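Local coordinates for protein B-agarase (Saccharophagus degradans, PDB 4BQ2) that hydrolyses agarose as a family 50 exo-beta-agarase, probably releasing short saccharides from the ends of agarose chains, at residues L291-T296 and T707-D712; D319-M324 and Y361-H366. One frame throughout, in Å; residues are numbered along the deposited sequence.

Contact 1. Residues L291-T296 and T707-D712; sequences LSNSST and TGRAYD
Asn293 meets Arg709 through its backbone: at the third position of the type I turn Leu291-Ser294, its carbonyl O rests 3.6 Å from Arg709 CB. Beyond that methylene the arginine chain runs extended and grips Asp712 side-on. Arg709 NE donates to Asp712 OD1 at 2.7 Å and NH2 to OD2; both oxygens lie in the guanidinium plane, yet each is approached from above the plane of its own carboxylate. The next residue, Ser295, offers its carbonyl O to Ala710 N at 2.9 Å (N-H...O 147°), and Arg709 CA-H leans on the same oxygen. Ser295 OG lies 3.7 Å from Ala710 CB and is hydrogen-bonded to Asn360 ND2. Thr296 closes the run. With OG1 anti to the backbone N (chi1 -171°), the hydroxyl reaches Gly708 O at 2.7 Å, in the carbonyl plane on a lone pair. Thr707 OG1 lies an equally short 2.7 Å from Thr296 OG1, the two side chains crossing at about a right angle. Loops thus laced together after neighbouring parallel strands, here 280-287 and 693-699, are consistent with the C-terminal rim of a (beta/alpha)8 barrel, where glycosidases of this fold bind substrate.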
ATOM      1  N   LEU A 291       3.542  15.864   6.253  1.00 18.19           N
ATOM      2  CA  LEU A 291       4.396  15.277   7.295  1.00 17.32           C
ATOM      3  C   LEU A 291       3.698  14.301   8.249  1.00 18.16           C
ATOM      4  O   LEU A 291       4.374  13.685   9.075  1.00 18.94           O
ATOM      5  CB  LEU A 291       5.100  16.413   8.084  1.00 17.44           C
ATOM      6  CG  LEU A 291       5.963  17.360   7.226  1.00 18.25           C
ATOM      7  CD1 LEU A 291       6.664  18.405   8.112  1.00 18.15           C
ATOM      8  CD2 LEU A 291       7.008  16.617   6.400  1.00 17.25           C
ATOM      9  N   SER A 292       2.371  14.167   8.124  1.00 17.02           N
ATOM     10  CA  SER A 292       1.490  13.434   9.036  1.00 18.59           C
ATOM     11  C   SER A 292       1.953  12.001   9.292  1.00 17.73           C
ATOM     12  O   SER A 292       1.675  11.428  10.344  1.00 18.86           O
ATOM     13  CB  SER A 292       0.062  13.330   8.421  1.00 19.02           C
ATOM     14  OG  SER A 292      -0.469  14.611   8.146  1.00 21.39           O
ATOM     15  N   ASN A 293       2.585  11.414   8.289  1.00 17.18           N
ATOM     16  CA  ASN A 293       2.885   9.971   8.319  1.00 18.50           C
ATOM     17  C   ASN A 293       4.364   9.672   8.531  1.00 17.88           C
ATOM     18  O   ASN A 293       4.814   8.525   8.317  1.00 18.20           O
ATOM     19  CB  ASN A 293       2.367   9.282   7.053  1.00 17.25           C
ATOM     20  CG  ASN A 293       0.867   9.349   6.941  1.00 17.96           C
ATOM     21  OD1 ASN A 293       0.124   8.645   7.667  1.00 19.81           O
ATOM     22  ND2 ASN A 293       0.397  10.170   6.031  1.00 15.51           N
ATOM     23  N   SER A 294       5.104  10.708   8.948  1.00 17.38           N
ATOM     24  CA  SER A 294       6.562  10.645   9.038  1.00 19.99           C
ATOM     25  C   SER A 294       7.053  10.421  10.460  1.00 20.77           C
ATOM     26  O   SER A 294       8.262  10.450  10.699  1.00 21.13           O
ATOM     27  CB  SER A 294       7.216  11.906   8.436  1.00 18.70           C
ATOM     28  OG  SER A 294       7.025  13.056   9.261  1.00 18.11           O
ATOM     29  N   SER A 295       6.136  10.238  11.411  1.00 20.28           N
ATOM     30  CA  SER A 295       6.553   9.981  12.792  1.00 21.10           C
ATOM     31  C   SER A 295       6.522   8.492  13.108  1.00 20.99           C
ATOM     32  O   SER A 295       5.779   7.739  12.465  1.00 19.96           O
ATOM     33  CB  SER A 295       5.688  10.776  13.784  1.00 22.28           C
ATOM     34  OG  SER A 295       4.414  10.152  13.979  1.00 22.58           O
ATOM     35  N   THR A 296       7.336   8.083  14.095  1.00 21.09           N
ATOM     36  CA  THR A 296       7.488   6.677  14.524  1.00 22.40           C
ATOM     37  C   THR A 296       7.345   6.595  16.045  1.00 24.00           C
ATOM     38  O   THR A 296       7.807   7.510  16.736  1.00 23.52           O
ATOM     39  CB  THR A 296       8.850   6.089  14.057  1.00 21.01           C
ATOM     40  OG1 THR A 296       8.890   4.677  14.305  1.00 19.92           O
ATOM     41  CG2 THR A 296      10.109   6.837  14.661  1.00 20.17           C
ATOM     42  N   THR A 707      11.675   2.373  11.647  1.00 19.76           N
ATOM     43  CA  THR A 707      11.044   1.639  12.731  1.00 19.90           C
ATOM     44  C   THR A 707       9.531   1.693  12.659  1.00 19.57           C
ATOM     45  O   THR A 707       8.844   1.440  13.664  1.00 20.61           O
ATOM     46  CB  THR A 707      11.505   2.175  14.101  1.00 19.62           C
ATOM     47  OG1 THR A 707      11.329   3.606  14.157  1.00 20.46           O
ATOM     48  CG2 THR A 707      12.975   1.803  14.303  1.00 18.37           C
ATOM     49  N   GLY A 708       9.012   1.966  11.468  1.00 21.17           N
ATOM     50  CA  GLY A 708       7.565   1.994  11.260  1.00 21.02           C
ATOM     51  C   GLY A 708       6.864   3.334  11.401  1.00 20.42           C
ATOM     52  O   GLY A 708       7.081   4.074  12.353  1.00 19.71           O
ATOM     53  N   ARG A 709       5.975   3.649  10.457  1.00 20.33           N
ATOM     54  CA  ARG A 709       5.128   4.828  10.644  1.00 19.54           C
ATOM     55  C   ARG A 709       4.208   4.541  11.834  1.00 20.33           C
ATOM     56  O   ARG A 709       3.811   3.401  12.055  1.00 20.82           O
ATOM     57  CB  ARG A 709       4.326   5.168   9.375  1.00 19.64           C
ATOM     58  CG  ARG A 709       3.237   4.149   9.017  1.00 20.01           C
ATOM     59  CD  ARG A 709       2.545   4.515   7.695  1.00 20.47           C
ATOM     60  NE  ARG A 709       1.527   3.533   7.325  1.00 20.02           N
ATOM     61  CZ  ARG A 709       0.652   3.693   6.336  1.00 21.00           C
ATOM     62  NH1 ARG A 709       0.716   4.792   5.569  1.00 19.02           N
ATOM     63  NH2 ARG A 709      -0.266   2.748   6.108  1.00 20.44           N
ATOM     64  N   ALA A 710       3.927   5.568  12.623  1.00 19.12           N
ATOM     65  CA  ALA A 710       3.115   5.432  13.843  1.00 20.98           C
ATOM     66  C   ALA A 710       1.753   4.720  13.616  1.00 21.70           C
ATOM     67  O   ALA A 710       1.298   3.919  14.448  1.00 20.16           O
ATOM     68  CB  ALA A 710       2.934   6.816  14.489  1.00 19.84           C
ATOM     69  N   TYR A 711       1.104   4.983  12.480  1.00 20.23           N
ATOM     70  CA  TYR A 711      -0.214   4.411  12.216  1.00 20.36           C
ATOM     71  C   TYR A 711      -0.243   2.880  12.240  1.00 20.04           C
ATOM     72  O   TYR A 711      -1.118   2.306  12.852  1.00 20.64           O
ATOM     73  CB  TYR A 711      -0.740   4.921  10.861  1.00 22.41           C
ATOM     74  CG  TYR A 711      -2.143   4.465  10.443  1.00 22.97           C
ATOM     75  CD1 TYR A 711      -3.233   4.548  11.331  1.00 24.76           C
ATOM     76  CD2 TYR A 711      -2.384   4.047   9.129  1.00 23.58           C
ATOM     77  CE1 TYR A 711      -4.519   4.213  10.921  1.00 24.78           C
ATOM     78  CE2 TYR A 711      -3.660   3.699   8.707  1.00 25.26           C
ATOM     79  CZ  TYR A 711      -4.717   3.769   9.603  1.00 26.42           C
ATOM     80  OH  TYR A 711      -5.975   3.398   9.177  1.00 24.72           O
ATOM     81  N   ASP A 712       0.700   2.213  11.582  1.00 19.69           N
ATOM     82  CA  ASP A 712       0.542   0.772  11.428  1.00 20.02           C
ATOM     83  C   ASP A 712       1.831  -0.012  11.216  1.00 19.83           C
ATOM     84  O   ASP A 712       1.770  -1.194  10.841  1.00 18.75           O
ATOM     85  CB  ASP A 712      -0.422   0.515  10.252  1.00 20.07           C
ATOM     86  CG  ASP A 712       0.215   0.828   8.920  1.00 21.33           C
ATOM     87  OD1 ASP A 712       1.352   1.394   8.928  1.00 18.01           O
ATOM     88  OD2 ASP A 712      -0.405   0.485   7.877  1.00 22.02           O
TER

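Contact 2. Residues D319-M324 and Y361-H366; sequences DSKGLM and YRRSAH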
ATOM      1  N   ASP A 319      -4.813   9.202  11.757  1.00 21.04           N
ATOM      2  CA  ASP A 319      -3.657   8.927  10.900  1.00 21.88           C
ATOM      3  C   ASP A 319      -3.267  10.101   9.960  1.00 22.71           C
ATOM      4  O   ASP A 319      -2.098  10.275   9.605  1.00 23.01           O
ATOM      5  CB  ASP A 319      -3.919   7.648  10.093  1.00 22.23           C
ATOM      6  CG  ASP A 319      -5.044   7.818   9.092  1.00 22.66           C
ATOM      7  OD1 ASP A 319      -4.748   8.220   7.924  1.00 22.46           O
ATOM      8  OD2 ASP A 319      -6.204   7.545   9.468  1.00 20.83           O
ATOM      9  N   SER A 320      -4.253  10.923   9.597  1.00 22.24           N
ATOM     10  CA  SER A 320      -4.082  11.989   8.599  1.00 21.99           C
ATOM     11  C   SER A 320      -4.082  13.375   9.243  1.00 21.77           C
ATOM     12  O   SER A 320      -4.020  14.386   8.541  1.00 21.31           O
ATOM     13  CB  SER A 320      -5.182  11.908   7.517  1.00 18.44           C
ATOM     14  OG  SER A 320      -5.048  10.726   6.744  1.00 19.16           O
ATOM     15  N   LYS A 321      -4.079  13.422  10.578  1.00 22.78           N
ATOM     16  CA  LYS A 321      -3.989  14.691  11.301  1.00 22.67           C
ATOM     17  C   LYS A 321      -2.611  15.312  11.167  1.00 22.49           C
ATOM     18  O   LYS A 321      -1.638  14.627  10.876  1.00 22.41           O
ATOM     19  CB  LYS A 321      -4.353  14.523  12.787  1.00 24.60           C
ATOM     20  CG  LYS A 321      -5.814  14.117  12.984  1.00 23.90           C
ATOM     21  CD  LYS A 321      -6.752  15.304  12.863  1.00 27.22           C
ATOM     22  CE  LYS A 321      -6.758  16.151  14.143  1.00 30.69           C
ATOM     23  NZ  LYS A 321      -7.631  17.349  13.978  1.00 30.83           N
ATOM     24  N   GLY A 322      -2.529  16.620  11.367  1.00 22.77           N
ATOM     25  CA  GLY A 322      -1.209  17.260  11.446  1.00 25.66           C
ATOM     26  C   GLY A 322      -0.423  16.620  12.583  1.00 26.35           C
ATOM     27  O   GLY A 322      -1.026  15.998  13.481  1.00 25.63           O
ATOM     28  N   LEU A 323       0.903  16.759  12.551  1.00 27.47           N
ATOM     29  CA  LEU A 323       1.746  16.405  13.714  1.00 27.94           C
ATOM     30  C   LEU A 323       1.326  17.243  14.946  1.00 29.08           C
ATOM     31  O   LEU A 323       1.180  18.468  14.855  1.00 27.40           O
ATOM     32  CB  LEU A 323       3.243  16.569  13.407  1.00 29.44           C
ATOM     33  CG  LEU A 323       3.869  15.628  12.355  1.00 29.30           C
ATOM     34  CD1 LEU A 323       5.377  15.847  12.230  1.00 29.74           C
ATOM     35  CD2 LEU A 323       3.583  14.161  12.668  1.00 28.56           C
ATOM     36  N   MET A 324       1.101  16.576  16.078  1.00 30.36           N
ATOM     37  CA  MET A 324       0.557  17.259  17.259  1.00 34.01           C
ATOM     38  C   MET A 324       1.652  17.978  18.054  1.00 34.79           C
ATOM     39  O   MET A 324       2.639  17.359  18.457  1.00 31.13           O
ATOM     40  CB  MET A 324      -0.183  16.268  18.163  1.00 35.77           C
ATOM     41  CG  MET A 324      -0.880  16.935  19.344  1.00 37.61           C
ATOM     42  SD  MET A 324      -1.574  15.784  20.549  1.00 38.91           S
ATOM     43  CE  MET A 324      -2.949  15.082  19.656  1.00 35.08           C
ATOM     44  N   TYR A 361       2.217  13.204  18.890  1.00 25.69           N
ATOM     45  CA  TYR A 361       1.454  12.267  19.708  1.00 25.25           C
ATOM     46  C   TYR A 361       0.276  11.727  18.901  1.00 25.69           C
ATOM     47  O   TYR A 361      -0.511  12.504  18.352  1.00 25.66           O
ATOM     48  CB  TYR A 361       0.955  12.914  21.003  1.00 26.08           C
ATOM     49  CG  TYR A 361       0.382  11.882  21.948  1.00 27.32           C
ATOM     50  CD1 TYR A 361       1.207  11.209  22.860  1.00 25.66           C
ATOM     51  CD2 TYR A 361      -0.976  11.531  21.902  1.00 27.36           C
ATOM     52  CE1 TYR A 361       0.686  10.244  23.709  1.00 26.66           C
ATOM     53  CE2 TYR A 361      -1.498  10.555  22.754  1.00 27.43           C
ATOM     54  CZ  TYR A 361      -0.655   9.912  23.648  1.00 27.10           C
ATOM     55  OH  TYR A 361      -1.158   8.935  24.491  1.00 26.94           O
ATOM     56  N   ARG A 362       0.142  10.407  18.833  1.00 24.26           N
ATOM     57  CA  ARG A 362      -1.037   9.826  18.193  1.00 24.33           C
ATOM     58  C   ARG A 362      -1.970   9.222  19.247  1.00 26.25           C
ATOM     59  O   ARG A 362      -1.508   8.576  20.174  1.00 27.08           O
ATOM     60  CB  ARG A 362      -0.614   8.800  17.137  1.00 23.49           C
ATOM     61  CG  ARG A 362       0.004   9.423  15.885  1.00 23.69           C
ATOM     62  CD  ARG A 362      -0.857  10.552  15.302  1.00 26.52           C
ATOM     63  NE  ARG A 362      -0.444  10.932  13.945  1.00 26.15           N
ATOM     64  CZ  ARG A 362      -0.572  12.149  13.423  1.00 29.21           C
ATOM     65  NH1 ARG A 362      -1.084  13.164  14.132  1.00 27.67           N
ATOM     66  NH2 ARG A 362      -0.152  12.365  12.176  1.00 30.48           N
ATOM     67  N   ARG A 363      -3.278   9.451  19.119  1.00 25.66           N
ATOM     68  CA  ARG A 363      -4.232   8.993  20.144  1.00 22.51           C
ATOM     69  C   ARG A 363      -4.812   7.638  19.791  1.00 23.03           C
ATOM     70  O   ARG A 363      -5.501   7.019  20.598  1.00 23.71           O
ATOM     71  CB  ARG A 363      -5.312  10.047  20.384  1.00 23.96           C
ATOM     72  CG  ARG A 363      -4.716  11.377  20.834  1.00 23.11           C
ATOM     73  CD  ARG A 363      -5.704  12.506  20.618  1.00 25.89           C
ATOM     74  NE  ARG A 363      -5.633  13.029  19.248  1.00 26.29           N
ATOM     75  CZ  ARG A 363      -6.112  14.214  18.861  1.00 28.28           C
ATOM     76  NH1 ARG A 363      -6.709  15.036  19.738  1.00 27.35           N
ATOM     77  NH2 ARG A 363      -5.989  14.586  17.590  1.00 29.31           N
ATOM     78  N   SER A 364      -4.492   7.158  18.596  1.00 21.40           N
ATOM     79  CA  SER A 364      -4.896   5.819  18.179  1.00 22.36           C
ATOM     80  C   SER A 364      -3.865   5.265  17.196  1.00 22.72           C
ATOM     81  O   SER A 364      -2.960   5.989  16.759  1.00 23.75           O
ATOM     82  CB  SER A 364      -6.278   5.845  17.533  1.00 21.09           C
ATOM     83  OG  SER A 364      -6.245   6.676  16.387  1.00 22.56           O
ATOM     84  N   ALA A 365      -3.997   3.981  16.866  1.00 21.23           N
ATOM     85  CA  ALA A 365      -3.127   3.327  15.896  1.00 22.71           C
ATOM     86  C   ALA A 365      -3.956   2.238  15.252  1.00 23.59           C
ATOM     87  O   ALA A 365      -4.892   1.738  15.873  1.00 25.62           O
ATOM     88  CB  ALA A 365      -1.912   2.713  16.586  1.00 20.46           C
ATOM     89  N   HIS A 366      -3.630   1.860  14.019  1.00 24.15           N
ATOM     90  CA  HIS A 366      -4.358   0.753  13.388  1.00 23.94           C
ATOM     91  C   HIS A 366      -3.835  -0.554  13.960  1.00 22.93           C
ATOM     92  O   HIS A 366      -4.613  -1.453  14.303  1.00 21.60           O
ATOM     93  CB  HIS A 366      -4.193   0.773  11.869  1.00 22.46           C
ATOM     94  CG  HIS A 366      -4.611  -0.499  11.190  1.00 23.22           C
ATOM     95  ND1 HIS A 366      -5.895  -0.710  10.712  1.00 23.82           N
ATOM     96  CD2 HIS A 366      -3.909  -1.613  10.883  1.00 21.54           C
ATOM     97  CE1 HIS A 366      -5.951  -1.899  10.128  1.00 21.65           C
ATOM     98  NE2 HIS A 366      -4.761  -2.464  10.217  1.00 22.66           N
TER
HETATM   99  O   HOH W   1      -0.387   9.288  11.676  1.00 24.72           O
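An arginine that crosslinks an edge strand to the loop beside it carries the polar part of this contact: Arg362, at the end of strand 359-362, spreads its guanidinium among the carbonyls of 319-324. NH1 donates to Gly322 O at 2.9 Å, fairly straight (160°) and within the guanidinium plane, though the nitrogen stands well above the plane of that carbonyl. NH2 reaches Lys321 O at 3.0 Å along a more bent path (143°), again from above the carbonyl plane, and has a further partner in Ser292 O. On the NE side a water takes over. It accepts from Arg362 NE at 2.8 Å and donates to Asp319 O at 2.9 Å, so all three guanidinium nitrogens are engaged and the group is fixed against rotation.

Strand 359-362 is an outermost strand of a four-stranded antiparallel sheet. Its inner neighbour is strand 373-376, and all four strands follow strand 280-287, probably a strand of the catalytic barrel, in the chain. Across this margin the hydrogen bonds run from the side chain of Arg362 to main-chain carbonyls of the loop.

Met324 provides the apolar half. Its extended chain lies alongside Tyr361, pointing the same way, with SD 3.9 Å from Tyr361 CB. A turn at the last bond (chi3 -71°) then swings Met324 CE over the centre of the Arg363 guanidinium, 3.4 Å from Arg363 CZ. Lys321 CE comes to the edge of that same group, near its plane. Lys321 NZ and Arg363 NH2 are 4.8 Å apart; the like charges are probably offset by salt bridges, from Lys321 to Asp314 and from Arg363 to Glu318. Tyr361 OH turns to Asp301, but Tyr361 N is buried by the contact without any partner in the model.

Contact 2 is nested along the chain inside the long loop that contact 1 closes, and their centres lie 9 Å apart. Segment 291-296 leads from strand 280-287 into strand 296-301, which belongs to the same four-stranded sheet as strand 359-362 of contact 2. The two contacts also touch directly: Tyr711 O lies 2.8 Å from His366 N, a probable hydrogen bond. The four-stranded sheet is thereby joined to loops that follow strands 280-287 and 693-699, neighbours in the parallel part of the six-stranded sheet, probably part of the barrel. Glycerol, probably from the crystallisation liquor, is bound beside Arg709 and Asp319, which is consistent with a pocket here.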